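Hemoglobin subunit beta (Isurus oxyrinchus, PDB 3MKB) probably carries oxygen on its haem iron as the beta-type subunit of the four-chain hemoglobin of the shortfin mako shark. Local coordinates at residues 92-95 and 96-100; 123-126 and 127-131; 17-20 and 21-24. All blocks are in the same frame, centred on the assembly; numbering follows the deposited sequence.

Followed from the N terminus, contact 3 comes first, at the corner where helix 5-17 gives way to helix 20-34. Contact 1 lies in the early part of helix 93-108, and contact 2 lies in the later turns of helix 114-132. Each is one unbroken run of chain, so none encloses a loop; they stand in series, without nesting or crossing. Contacts 1 and 2 pack together as neighbouring helices, Thr97 and Phe100 against Phe124 and His94 against Ile128, and both reach the haem. At the other end of contact 1, the Phe100 ring lies on Gly24 and Ile23 of contact 3, whose centre is about 19 Å from that of contact 2.

Contact 1: residues 92-95 and 96-100; sequences SFHL and LTDSF. With HEM (protoporphyrin IX containing Fe), chain F.
His94 and Asp98, four residues apart at the start of the globin G helix (93-108), join ring to carboxylate on its surface. His94 ND1 donates to Asp98 OD2 (2.8 Å, 167°); the oxygen lies almost in the imidazole plane but is itself met from above the carboxylate, the two planes being 70° apart. Chi1 of His94 (81°) sets CG between the backbone N and carbonyl carbon and tilts the ring back toward the N-terminal end of the helix, with Leu95 CG over one face. His94 O also accepts from Asp98 N (2.8 Å). One residue further on, Ser99 OG gives Leu95 O a 2.7 Å bond nearly along the C=O axis, beside a weak one from Ser99 N.

The inner side of the helix straddles a haem edge. Phe93 CE1 comes to 3.7 Å from HEM CHC on the side away from the iron-bound water 1; Leu96 CD2 approaches the same methine bridge (3.7 Å) on the water side. Ser92 OG bonds Asp94 of a neighbouring alpha subunit.

With Asp98 OD2 also 3.0 Å from His94 O, the ND1 proton lies among negative partial charges, and the carboxylate may raise the ring's basicity.

Contact 2: residues 123-126 and 127-131; sequences FFQV and VIDAI. With HEM (protoporphyrin IX containing Fe), chain F.
Gln125 and Asp129 face each other across one turn of the globin H helix (114-132), where the backbone bonding is regular and a side-chain bond is added to it. Every amide N-H from Val127 to Ile131 is taken by the carbonyl four residues earlier. The bond from Ile128 N to Phe124 O is short, 2.6 Å, while Val127 N to Phe123 O is 3.0 Å. Asp129 N reaches Gln125 O at 2.8 Å.

The same two residues are joined again by their ends. Gln125 leaves the helix with CG anti to the backbone N, then bends at chi2 (58°), which brings its amide back alongside the helix. NE2 donates to Asp129 OD2 at 2.9 Å and 157°; the carboxylate oxygen lies close to the amide plane, and the N-H comes in on the syn side of the carboxylate, somewhat out of its plane. OD2 is also 3.2 Å from Gln125 O, a contact of two acceptors, so the NE2 proton supplies a positive partner where the oxygens gather. Outside this run, Ile128 O bonds Ser132 OG, and Ile131 O bonds Ser79 OG, tying the helix to helix 76-85.

On the inward side the contacts are apolar. Val127 CG2 sits over one face of the Phe123 ring, 4.0 Å from its centroid and 20° off the normal, a CH-pi contact. Val127 further packs on Leu61 and Ala64 of helix 50-65. On another flank Val126 and Ala130 pack on Val71. Ile131 ends the run at the haem: its side chain extends away from the neighbouring turn until CD1 stands 3.6 Å from HEM C3B.

Contact 3: residues 17-20 and 21-24; sequences SANS and SAIG
Asn19 and Ala22 meet at the corner between the globin A and B helices, where Asn19 is the N-cap of helix 20-34. Helix 5-17 has just ended; Ala18 leaves helical geometry, and a weak bond from Ser20 N to Ala18 O closes an inverse gamma turn centred on Asn19.

The Asn19 side chain sets off with CG anti to its own nitrogen (chi1 -171°), which carries the amide forward over the first turn of the new helix. CB lies 4.1 Å from the methyl of Ala22, CB to CB. CG comes closer, 3.4 Å from Ala22 CB, so the amide carbon rests against that methyl. At the end the two branches differ. ND2 touches the same Ala22 CB at 3.6 Å, whereas OD1 does the polar work: it accepts a weak capping bond from Ala22 N at 3.3 Å and a second proton from water 2 at 2.8 Å. Water 2 in turn accepts from Ser21 N (3.0 Å), bridging the cap oxygen to another N-H of the first turn.

Regular helix bonding begins at once behind the cap. Ile23 N points straight at Asn19 O, with an N-H...O angle of 179°, and Gly24 N binds Ser20 O. Ile23 CD1 folds back to Ala18 CB at 4.0 Å, a small apolar contact across the corner; Ile23 and Ala18 both continue onto Leu107 of helix 93-108, while Ser20 and Ser21 lean on Val58 of helix 50-65.

The amide protons of Ser21 and Ala22, which precede the regular series, are met by water 2 and by OD1; Ile23 starts that series on Asn19 O. Asn19 and one water thus meet the N-H groups of Ser21 to Ile23, and the partial negative charge on OD1 should also suit the helix dipole.

Contact 1: residues 92-95 and 96-100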
loop_
_atom_site.group_PDB
_atom_site.type_symbol
_atom_site.label_atom_id
_atom_site.label_comp_id
_atom_site.label_asym_id
_atom_site.label_seq_id
_atom_site.Cartn_x
_atom_site.Cartn_y
_atom_site.Cartn_z
ATOM N N SER B 92 -3.510 -9.045 4.436
ATOM C CA SER B 92 -4.082 -8.864 5.754
ATOM C C SER B 92 -3.123 -9.279 6.916
ATOM O O SER B 92 -3.343 -8.956 8.082
ATOM C CB SER B 92 -5.424 -9.603 5.847
ATOM O OG SER B 92 -6.366 -9.091 4.871
ATOM N N PHE B 93 -2.052 -9.993 6.609
ATOM C CA PHE B 93 -1.071 -10.307 7.669
ATOM C C PHE B 93 -0.585 -9.099 8.518
ATOM O O PHE B 93 -0.522 -9.190 9.735
ATOM C CB PHE B 93 0.150 -11.009 7.062
ATOM C CG PHE B 93 -0.103 -12.469 6.634
ATOM C CD1 PHE B 93 -0.901 -13.303 7.408
ATOM C CD2 PHE B 93 0.470 -12.981 5.469
ATOM C CE1 PHE B 93 -1.151 -14.591 7.059
ATOM C CE2 PHE B 93 0.267 -14.305 5.110
ATOM C CZ PHE B 93 -0.569 -15.123 5.900
ATOM N N HIS B 94 -0.201 -7.987 7.887
ATOM C CA HIS B 94 0.276 -6.830 8.637
ATOM C C HIS B 94 -0.807 -6.171 9.501
ATOM O O HIS B 94 -0.510 -5.351 10.318
ATOM C CB HIS B 94 0.915 -5.779 7.680
ATOM C CG HIS B 94 -0.092 -4.908 6.984
ATOM N ND1 HIS B 94 -0.504 -3.691 7.486
ATOM C CD2 HIS B 94 -0.809 -5.104 5.851
ATOM C CE1 HIS B 94 -1.424 -3.170 6.688
ATOM N NE2 HIS B 94 -1.638 -4.017 5.700
ATOM N N LEU B 95 -2.082 -6.416 9.215
ATOM C CA LEU B 95 -3.148 -5.893 10.077
ATOM C C LEU B 95 -3.045 -6.553 11.456
ATOM O O LEU B 95 -3.273 -5.930 12.465
ATOM C CB LEU B 95 -4.509 -6.162 9.438
ATOM C CG LEU B 95 -4.622 -5.571 8.034
ATOM C CD1 LEU B 95 -6.059 -5.847 7.393
ATOM C CD2 LEU B 95 -4.343 -4.085 8.106
ATOM N N LEU B 96 -2.701 -7.828 11.478
ATOM C CA LEU B 96 -2.406 -8.516 12.715
ATOM C C LEU B 96 -1.161 -7.981 13.383
ATOM O O LEU B 96 -1.199 -7.618 14.510
ATOM C CB LEU B 96 -2.266 -10.015 12.505
ATOM C CG LEU B 96 -2.013 -10.783 13.796
ATOM C CD1 LEU B 96 -3.075 -10.469 14.822
ATOM C CD2 LEU B 96 -1.940 -12.279 13.547
ATOM N N THR B 97 -0.051 -7.947 12.665
ATOM C CA THR B 97 1.211 -7.511 13.271
ATOM C C THR B 97 1.150 -6.036 13.667
ATOM O O THR B 97 1.666 -5.680 14.668
ATOM C CB THR B 97 2.409 -7.798 12.387
ATOM O OG1 THR B 97 2.291 -7.056 11.161
ATOM C CG2 THR B 97 2.553 -9.332 12.106
ATOM N N ASP B 98 0.481 -5.188 12.898
ATOM C CA ASP B 98 0.321 -3.755 13.299
ATOM C C ASP B 98 -0.474 -3.629 14.609
ATOM O O ASP B 98 -0.218 -2.746 15.423
ATOM C CB ASP B 98 -0.350 -2.913 12.189
ATOM C CG ASP B 98 0.589 -2.652 10.997
ATOM O OD1 ASP B 98 1.846 -2.741 11.145
ATOM O OD2 ASP B 98 0.072 -2.392 9.892
ATOM N N SER B 99 -1.436 -4.514 14.821
ATOM C CA SER B 99 -2.189 -4.499 16.066
ATOM C C SER B 99 -1.324 -4.948 17.223
ATOM O O SER B 99 -1.515 -4.517 18.306
ATOM C CB SER B 99 -3.388 -5.444 15.977
ATOM O OG SER B 99 -4.187 -5.145 14.862
ATOM N N PHE B 100 -0.391 -5.857 16.957
ATOM C CA PHE B 100 0.541 -6.333 17.930
ATOM C C PHE B 100 1.389 -5.177 18.359
ATOM O O PHE B 100 1.694 -5.026 19.537
ATOM C CB PHE B 100 1.494 -7.376 17.314
ATOM C CG PHE B 100 1.181 -8.764 17.714
ATOM C CD1 PHE B 100 1.740 -9.293 18.862
ATOM C CD2 PHE B 100 0.293 -9.540 16.943
ATOM C CE1 PHE B 100 1.449 -10.585 19.286
ATOM C CE2 PHE B 100 -0.002 -10.855 17.326
ATOM C CZ PHE B 100 0.578 -11.385 18.508
HETATM C CHA HEM F . -3.451 -20.951 11.937
HETATM C CHB HEM F . 0.593 -18.454 12.761
HETATM C CHC HEM F . -1.537 -14.652 10.785
HETATM C CHD HEM F . -5.738 -17.070 10.189
HETATM C C1A HEM F . -2.172 -20.594 12.230
HETATM C C2A HEM F . -1.172 -21.516 12.653
HETATM C C3A HEM F . -0.072 -20.828 12.897
HETATM C C4A HEM F . -0.340 -19.461 12.626
HETATM C CMA HEM F . 1.269 -21.418 13.381
HETATM C CAA HEM F . -1.347 -23.041 12.838
HETATM C CBA HEM F . -1.183 -23.766 11.508
HETATM C CGA HEM F . -1.224 -25.261 11.777
HETATM O O1A HEM F . -0.198 -25.836 12.222
HETATM O O2A HEM F . -2.280 -25.877 11.552
HETATM C C1B HEM F . 0.408 -17.190 12.321
HETATM C C2B HEM F . 1.373 -16.095 12.372
HETATM C C3B HEM F . 0.747 -15.039 11.820
HETATM C C4B HEM F . -0.606 -15.436 11.406
HETATM C CMB HEM F . 2.828 -16.099 12.948
HETATM C CAB HEM F . 1.343 -13.637 11.625
HETATM C CBB HEM F . 1.268 -13.148 10.380
HETATM C C1C HEM F . -2.864 -14.969 10.484
HETATM C C2C HEM F . -3.887 -14.056 10.020
HETATM C C3C HEM F . -5.026 -14.719 9.890
HETATM C C4C HEM F . -4.786 -16.086 10.228
HETATM C CMC HEM F . -3.756 -12.556 9.755
HETATM C CAC HEM F . -6.381 -14.155 9.402
HETATM C CBC HEM F . -6.844 -12.950 9.816
HETATM C C1D HEM F . -5.547 -18.327 10.666
HETATM C C2D HEM F . -6.546 -19.369 10.801
HETATM C C3D HEM F . -5.795 -20.564 11.357
HETATM C C4D HEM F . -4.433 -20.134 11.503
HETATM C CMD HEM F . -8.050 -19.291 10.471
HETATM C CAD HEM F . -6.319 -21.974 11.727
HETATM C CBD HEM F . -6.947 -21.972 13.101
HETATM C CGD HEM F . -7.646 -23.335 13.223
HETATM O O1D HEM F . -7.202 -24.151 14.075
HETATM O O2D HEM F . -8.645 -23.659 12.489
HETATM N NA HEM F . -1.647 -19.315 12.220
HETATM N NB HEM F . -0.749 -16.760 11.727
HETATM N NC HEM F . -3.450 -16.220 10.601
HETATM N ND HEM F . -4.327 -18.828 11.071
HETATM FE FE HEM F . -2.542 -17.765 11.271
HETATM O O HOH W 1 -3.208 -16.719 13.091
#

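Contact 2: residues 123-126 and 127-131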
loop_
_atom_site.group_PDB
_atom_site.type_symbol
_atom_site.label_atom_id
_atom_site.label_comp_id
_atom_site.label_asym_id
_atom_site.label_seq_id
_atom_site.Cartn_x
_atom_site.Cartn_y
_atom_site.Cartn_z
ATOM N N PHE B 123 11.160 -6.639 12.799
ATOM C CA PHE B 123 10.813 -8.006 13.172
ATOM C C PHE B 123 9.560 -8.545 12.415
ATOM O O PHE B 123 9.603 -9.562 11.771
ATOM C CB PHE B 123 10.593 -8.124 14.686
ATOM C CG PHE B 123 10.169 -9.510 15.102
ATOM C CD1 PHE B 123 11.017 -10.601 14.876
ATOM C CD2 PHE B 123 8.911 -9.709 15.677
ATOM C CE1 PHE B 123 10.598 -11.919 15.239
ATOM C CE2 PHE B 123 8.473 -10.972 16.068
ATOM C CZ PHE B 123 9.319 -12.094 15.854
ATOM N N PHE B 124 8.466 -7.805 12.486
ATOM C CA PHE B 124 7.238 -8.212 11.849
ATOM C C PHE B 124 7.243 -8.327 10.317
ATOM O O PHE B 124 6.550 -9.164 9.746
ATOM C CB PHE B 124 6.086 -7.374 12.384
ATOM C CG PHE B 124 5.684 -7.722 13.810
ATOM C CD1 PHE B 124 5.661 -6.737 14.792
ATOM C CD2 PHE B 124 5.324 -9.037 14.185
ATOM C CE1 PHE B 124 5.260 -6.997 16.120
ATOM C CE2 PHE B 124 4.945 -9.316 15.575
ATOM C CZ PHE B 124 4.928 -8.319 16.504
ATOM N N GLN B 125 8.024 -7.493 9.656
ATOM C CA GLN B 125 8.140 -7.578 8.202
ATOM C C GLN B 125 8.900 -8.870 7.817
ATOM O O GLN B 125 8.552 -9.512 6.870
ATOM C CB GLN B 125 8.843 -6.354 7.646
ATOM C CG GLN B 125 8.692 -6.215 6.089
ATOM C CD GLN B 125 7.211 -6.143 5.632
ATOM O OE1 GLN B 125 6.447 -5.278 6.104
ATOM N NE2 GLN B 125 6.803 -7.069 4.739
ATOM N N VAL B 126 9.924 -9.235 8.576
ATOM C CA VAL B 126 10.580 -10.528 8.392
ATOM C C VAL B 126 9.563 -11.651 8.583
ATOM O O VAL B 126 9.499 -12.584 7.792
ATOM C CB VAL B 126 11.769 -10.707 9.365
ATOM C CG1 VAL B 126 12.358 -12.093 9.275
ATOM C CG2 VAL B 126 12.832 -9.749 9.044
ATOM N N VAL B 127 8.765 -11.572 9.636
ATOM C CA VAL B 127 7.674 -12.536 9.837
ATOM C C VAL B 127 6.648 -12.482 8.687
ATOM O O VAL B 127 6.250 -13.527 8.165
ATOM C CB VAL B 127 6.991 -12.359 11.215
ATOM C CG1 VAL B 127 5.726 -13.262 11.380
ATOM C CG2 VAL B 127 8.008 -12.610 12.329
ATOM N N ILE B 128 6.233 -11.293 8.264
ATOM C CA ILE B 128 5.254 -11.225 7.150
ATOM C C ILE B 128 5.871 -11.869 5.895
ATOM O O ILE B 128 5.224 -12.674 5.203
ATOM C CB ILE B 128 4.781 -9.777 6.830
ATOM C CG1 ILE B 128 3.958 -9.198 8.003
ATOM C CG2 ILE B 128 3.936 -9.751 5.503
ATOM C CD1 ILE B 128 3.859 -7.621 7.998
ATOM N N ASP B 129 7.138 -11.549 5.613
ATOM C CA ASP B 129 7.736 -12.115 4.400
ATOM C C ASP B 129 7.775 -13.646 4.493
ATOM O O ASP B 129 7.476 -14.340 3.528
ATOM C CB ASP B 129 9.137 -11.555 4.170
ATOM C CG ASP B 129 9.137 -10.090 3.878
ATOM O OD1 ASP B 129 10.234 -9.532 3.848
ATOM O OD2 ASP B 129 8.064 -9.493 3.679
ATOM N N ALA B 130 8.095 -14.160 5.674
ATOM C CA ALA B 130 8.233 -15.607 5.907
ATOM C C ALA B 130 6.917 -16.378 5.712
ATOM O O ALA B 130 6.882 -17.423 5.036
ATOM C CB ALA B 130 8.768 -15.853 7.278
ATOM N N ILE B 131 5.841 -15.866 6.315
ATOM C CA ILE B 131 4.534 -16.473 6.210
ATOM C C ILE B 131 3.846 -16.211 4.831
ATOM O O ILE B 131 2.927 -16.958 4.428
ATOM C CB ILE B 131 3.630 -16.094 7.412
ATOM C CG1 ILE B 131 2.497 -17.117 7.583
ATOM C CG2 ILE B 131 3.230 -14.555 7.357
ATOM C CD1 ILE B 131 1.611 -16.888 8.818
HETATM C CHA HEM F . -3.451 -20.951 11.937
HETATM C CHB HEM F . 0.593 -18.454 12.761
HETATM C CHC HEM F . -1.537 -14.652 10.785
HETATM C CHD HEM F . -5.738 -17.070 10.189
HETATM C C1A HEM F . -2.172 -20.594 12.230
HETATM C C2A HEM F . -1.172 -21.516 12.653
HETATM C C3A HEM F . -0.072 -20.828 12.897
HETATM C C4A HEM F . -0.340 -19.461 12.626
HETATM C CMA HEM F . 1.269 -21.418 13.381
HETATM C CAA HEM F . -1.347 -23.041 12.838
HETATM C CBA HEM F . -1.183 -23.766 11.508
HETATM C CGA HEM F . -1.224 -25.261 11.777
HETATM O O1A HEM F . -0.198 -25.836 12.222
HETATM O O2A HEM F . -2.280 -25.877 11.552
HETATM C C1B HEM F . 0.408 -17.190 12.321
HETATM C C2B HEM F . 1.373 -16.095 12.372
HETATM C C3B HEM F . 0.747 -15.039 11.820
HETATM C C4B HEM F . -0.606 -15.436 11.406
HETATM C CMB HEM F . 2.828 -16.099 12.948
HETATM C CAB HEM F . 1.343 -13.637 11.625
HETATM C CBB HEM F . 1.268 -13.148 10.380
HETATM C C1C HEM F . -2.864 -14.969 10.484
HETATM C C2C HEM F . -3.887 -14.056 10.020
HETATM C C3C HEM F . -5.026 -14.719 9.890
HETATM C C4C HEM F . -4.786 -16.086 10.228
HETATM C CMC HEM F . -3.756 -12.556 9.755
HETATM C CAC HEM F . -6.381 -14.155 9.402
HETATM C CBC HEM F . -6.844 -12.950 9.816
HETATM C C1D HEM F . -5.547 -18.327 10.666
HETATM C C2D HEM F . -6.546 -19.369 10.801
HETATM C C3D HEM F . -5.795 -20.564 11.357
HETATM C C4D HEM F . -4.433 -20.134 11.503
HETATM C CMD HEM F . -8.050 -19.291 10.471
HETATM C CAD HEM F . -6.319 -21.974 11.727
HETATM C CBD HEM F . -6.947 -21.972 13.101
HETATM C CGD HEM F . -7.646 -23.335 13.223
HETATM O O1D HEM F . -7.202 -24.151 14.075
HETATM O O2D HEM F . -8.645 -23.659 12.489
HETATM N NA HEM F . -1.647 -19.315 12.220
HETATM N NB HEM F . -0.749 -16.760 11.727
HETATM N NC HEM F . -3.450 -16.220 10.601
HETATM N ND HEM F . -4.327 -18.828 11.071
HETATM FE FE HEM F . -2.542 -17.765 11.271
HETATM O O HOH W 1 -3.208 -16.719 13.091
#

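Contact 3: residues 17-20 and 21-24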
loop_
_atom_site.group_PDB
_atom_site.type_symbol
_atom_site.label_atom_id
_atom_site.label_comp_id
_atom_site.label_asym_id
_atom_site.label_seq_id
_atom_site.Cartn_x
_atom_site.Cartn_y
_atom_site.Cartn_z
ATOM N N SER B 17 9.798 -12.365 28.985
ATOM C CA SER B 17 9.170 -11.938 30.263
ATOM C C SER B 17 7.783 -11.358 30.078
ATOM O O SER B 17 7.020 -11.330 31.033
ATOM C CB SER B 17 9.971 -10.812 30.964
ATOM O OG SER B 17 11.286 -11.228 31.348
ATOM N N ALA B 18 7.483 -10.852 28.884
ATOM C CA ALA B 18 6.126 -10.325 28.686
ATOM C C ALA B 18 5.087 -11.454 28.566
ATOM O O ALA B 18 5.399 -12.603 28.232
ATOM C CB ALA B 18 6.060 -9.376 27.527
ATOM N N ASN B 19 3.837 -11.113 28.843
ATOM C CA ASN B 19 2.753 -12.066 28.672
ATOM C C ASN B 19 2.331 -11.950 27.212
ATOM O O ASN B 19 1.415 -11.219 26.887
ATOM C CB ASN B 19 1.619 -11.717 29.631
ATOM C CG ASN B 19 0.527 -12.802 29.676
ATOM O OD1 ASN B 19 0.457 -13.727 28.803
ATOM N ND2 ASN B 19 -0.330 -12.696 30.706
ATOM N N SER B 20 3.105 -12.577 26.333
ATOM C CA SER B 20 2.878 -12.532 24.876
ATOM C C SER B 20 1.531 -13.155 24.401
ATOM O O SER B 20 1.004 -12.744 23.421
ATOM C CB SER B 20 4.078 -13.201 24.177
ATOM O OG SER B 20 5.288 -12.423 24.424
ATOM N N SER B 21 1.007 -14.175 25.080
ATOM C CA SER B 21 -0.307 -14.719 24.709
ATOM C C SER B 21 -1.435 -13.680 24.950
ATOM O O SER B 21 -2.328 -13.515 24.098
ATOM C CB SER B 21 -0.578 -16.012 25.481
ATOM O OG SER B 21 0.255 -17.043 24.925
ATOM N N ALA B 22 -1.361 -12.993 26.092
ATOM C CA ALA B 22 -2.287 -11.908 26.436
ATOM C C ALA B 22 -2.180 -10.711 25.471
ATOM O O ALA B 22 -3.199 -10.185 25.023
ATOM C CB ALA B 22 -2.101 -11.484 27.875
ATOM N N ILE B 23 -0.949 -10.286 25.161
ATOM C CA ILE B 23 -0.726 -9.392 24.038
ATOM C C ILE B 23 -1.385 -9.869 22.719
ATOM O O ILE B 23 -2.065 -9.083 22.086
ATOM C CB ILE B 23 0.794 -9.143 23.828
ATOM C CG1 ILE B 23 1.428 -8.490 25.075
ATOM C CG2 ILE B 23 1.057 -8.357 22.572
ATOM C CD1 ILE B 23 2.991 -8.533 25.074
ATOM N N GLY B 24 -1.132 -11.121 22.290
ATOM C CA GLY B 24 -1.704 -11.687 21.077
ATOM C C GLY B 24 -3.225 -11.719 21.104
ATOM O O GLY B 24 -3.889 -11.389 20.105
HETATM O O HOH W 2 1.963 -15.687 27.514
#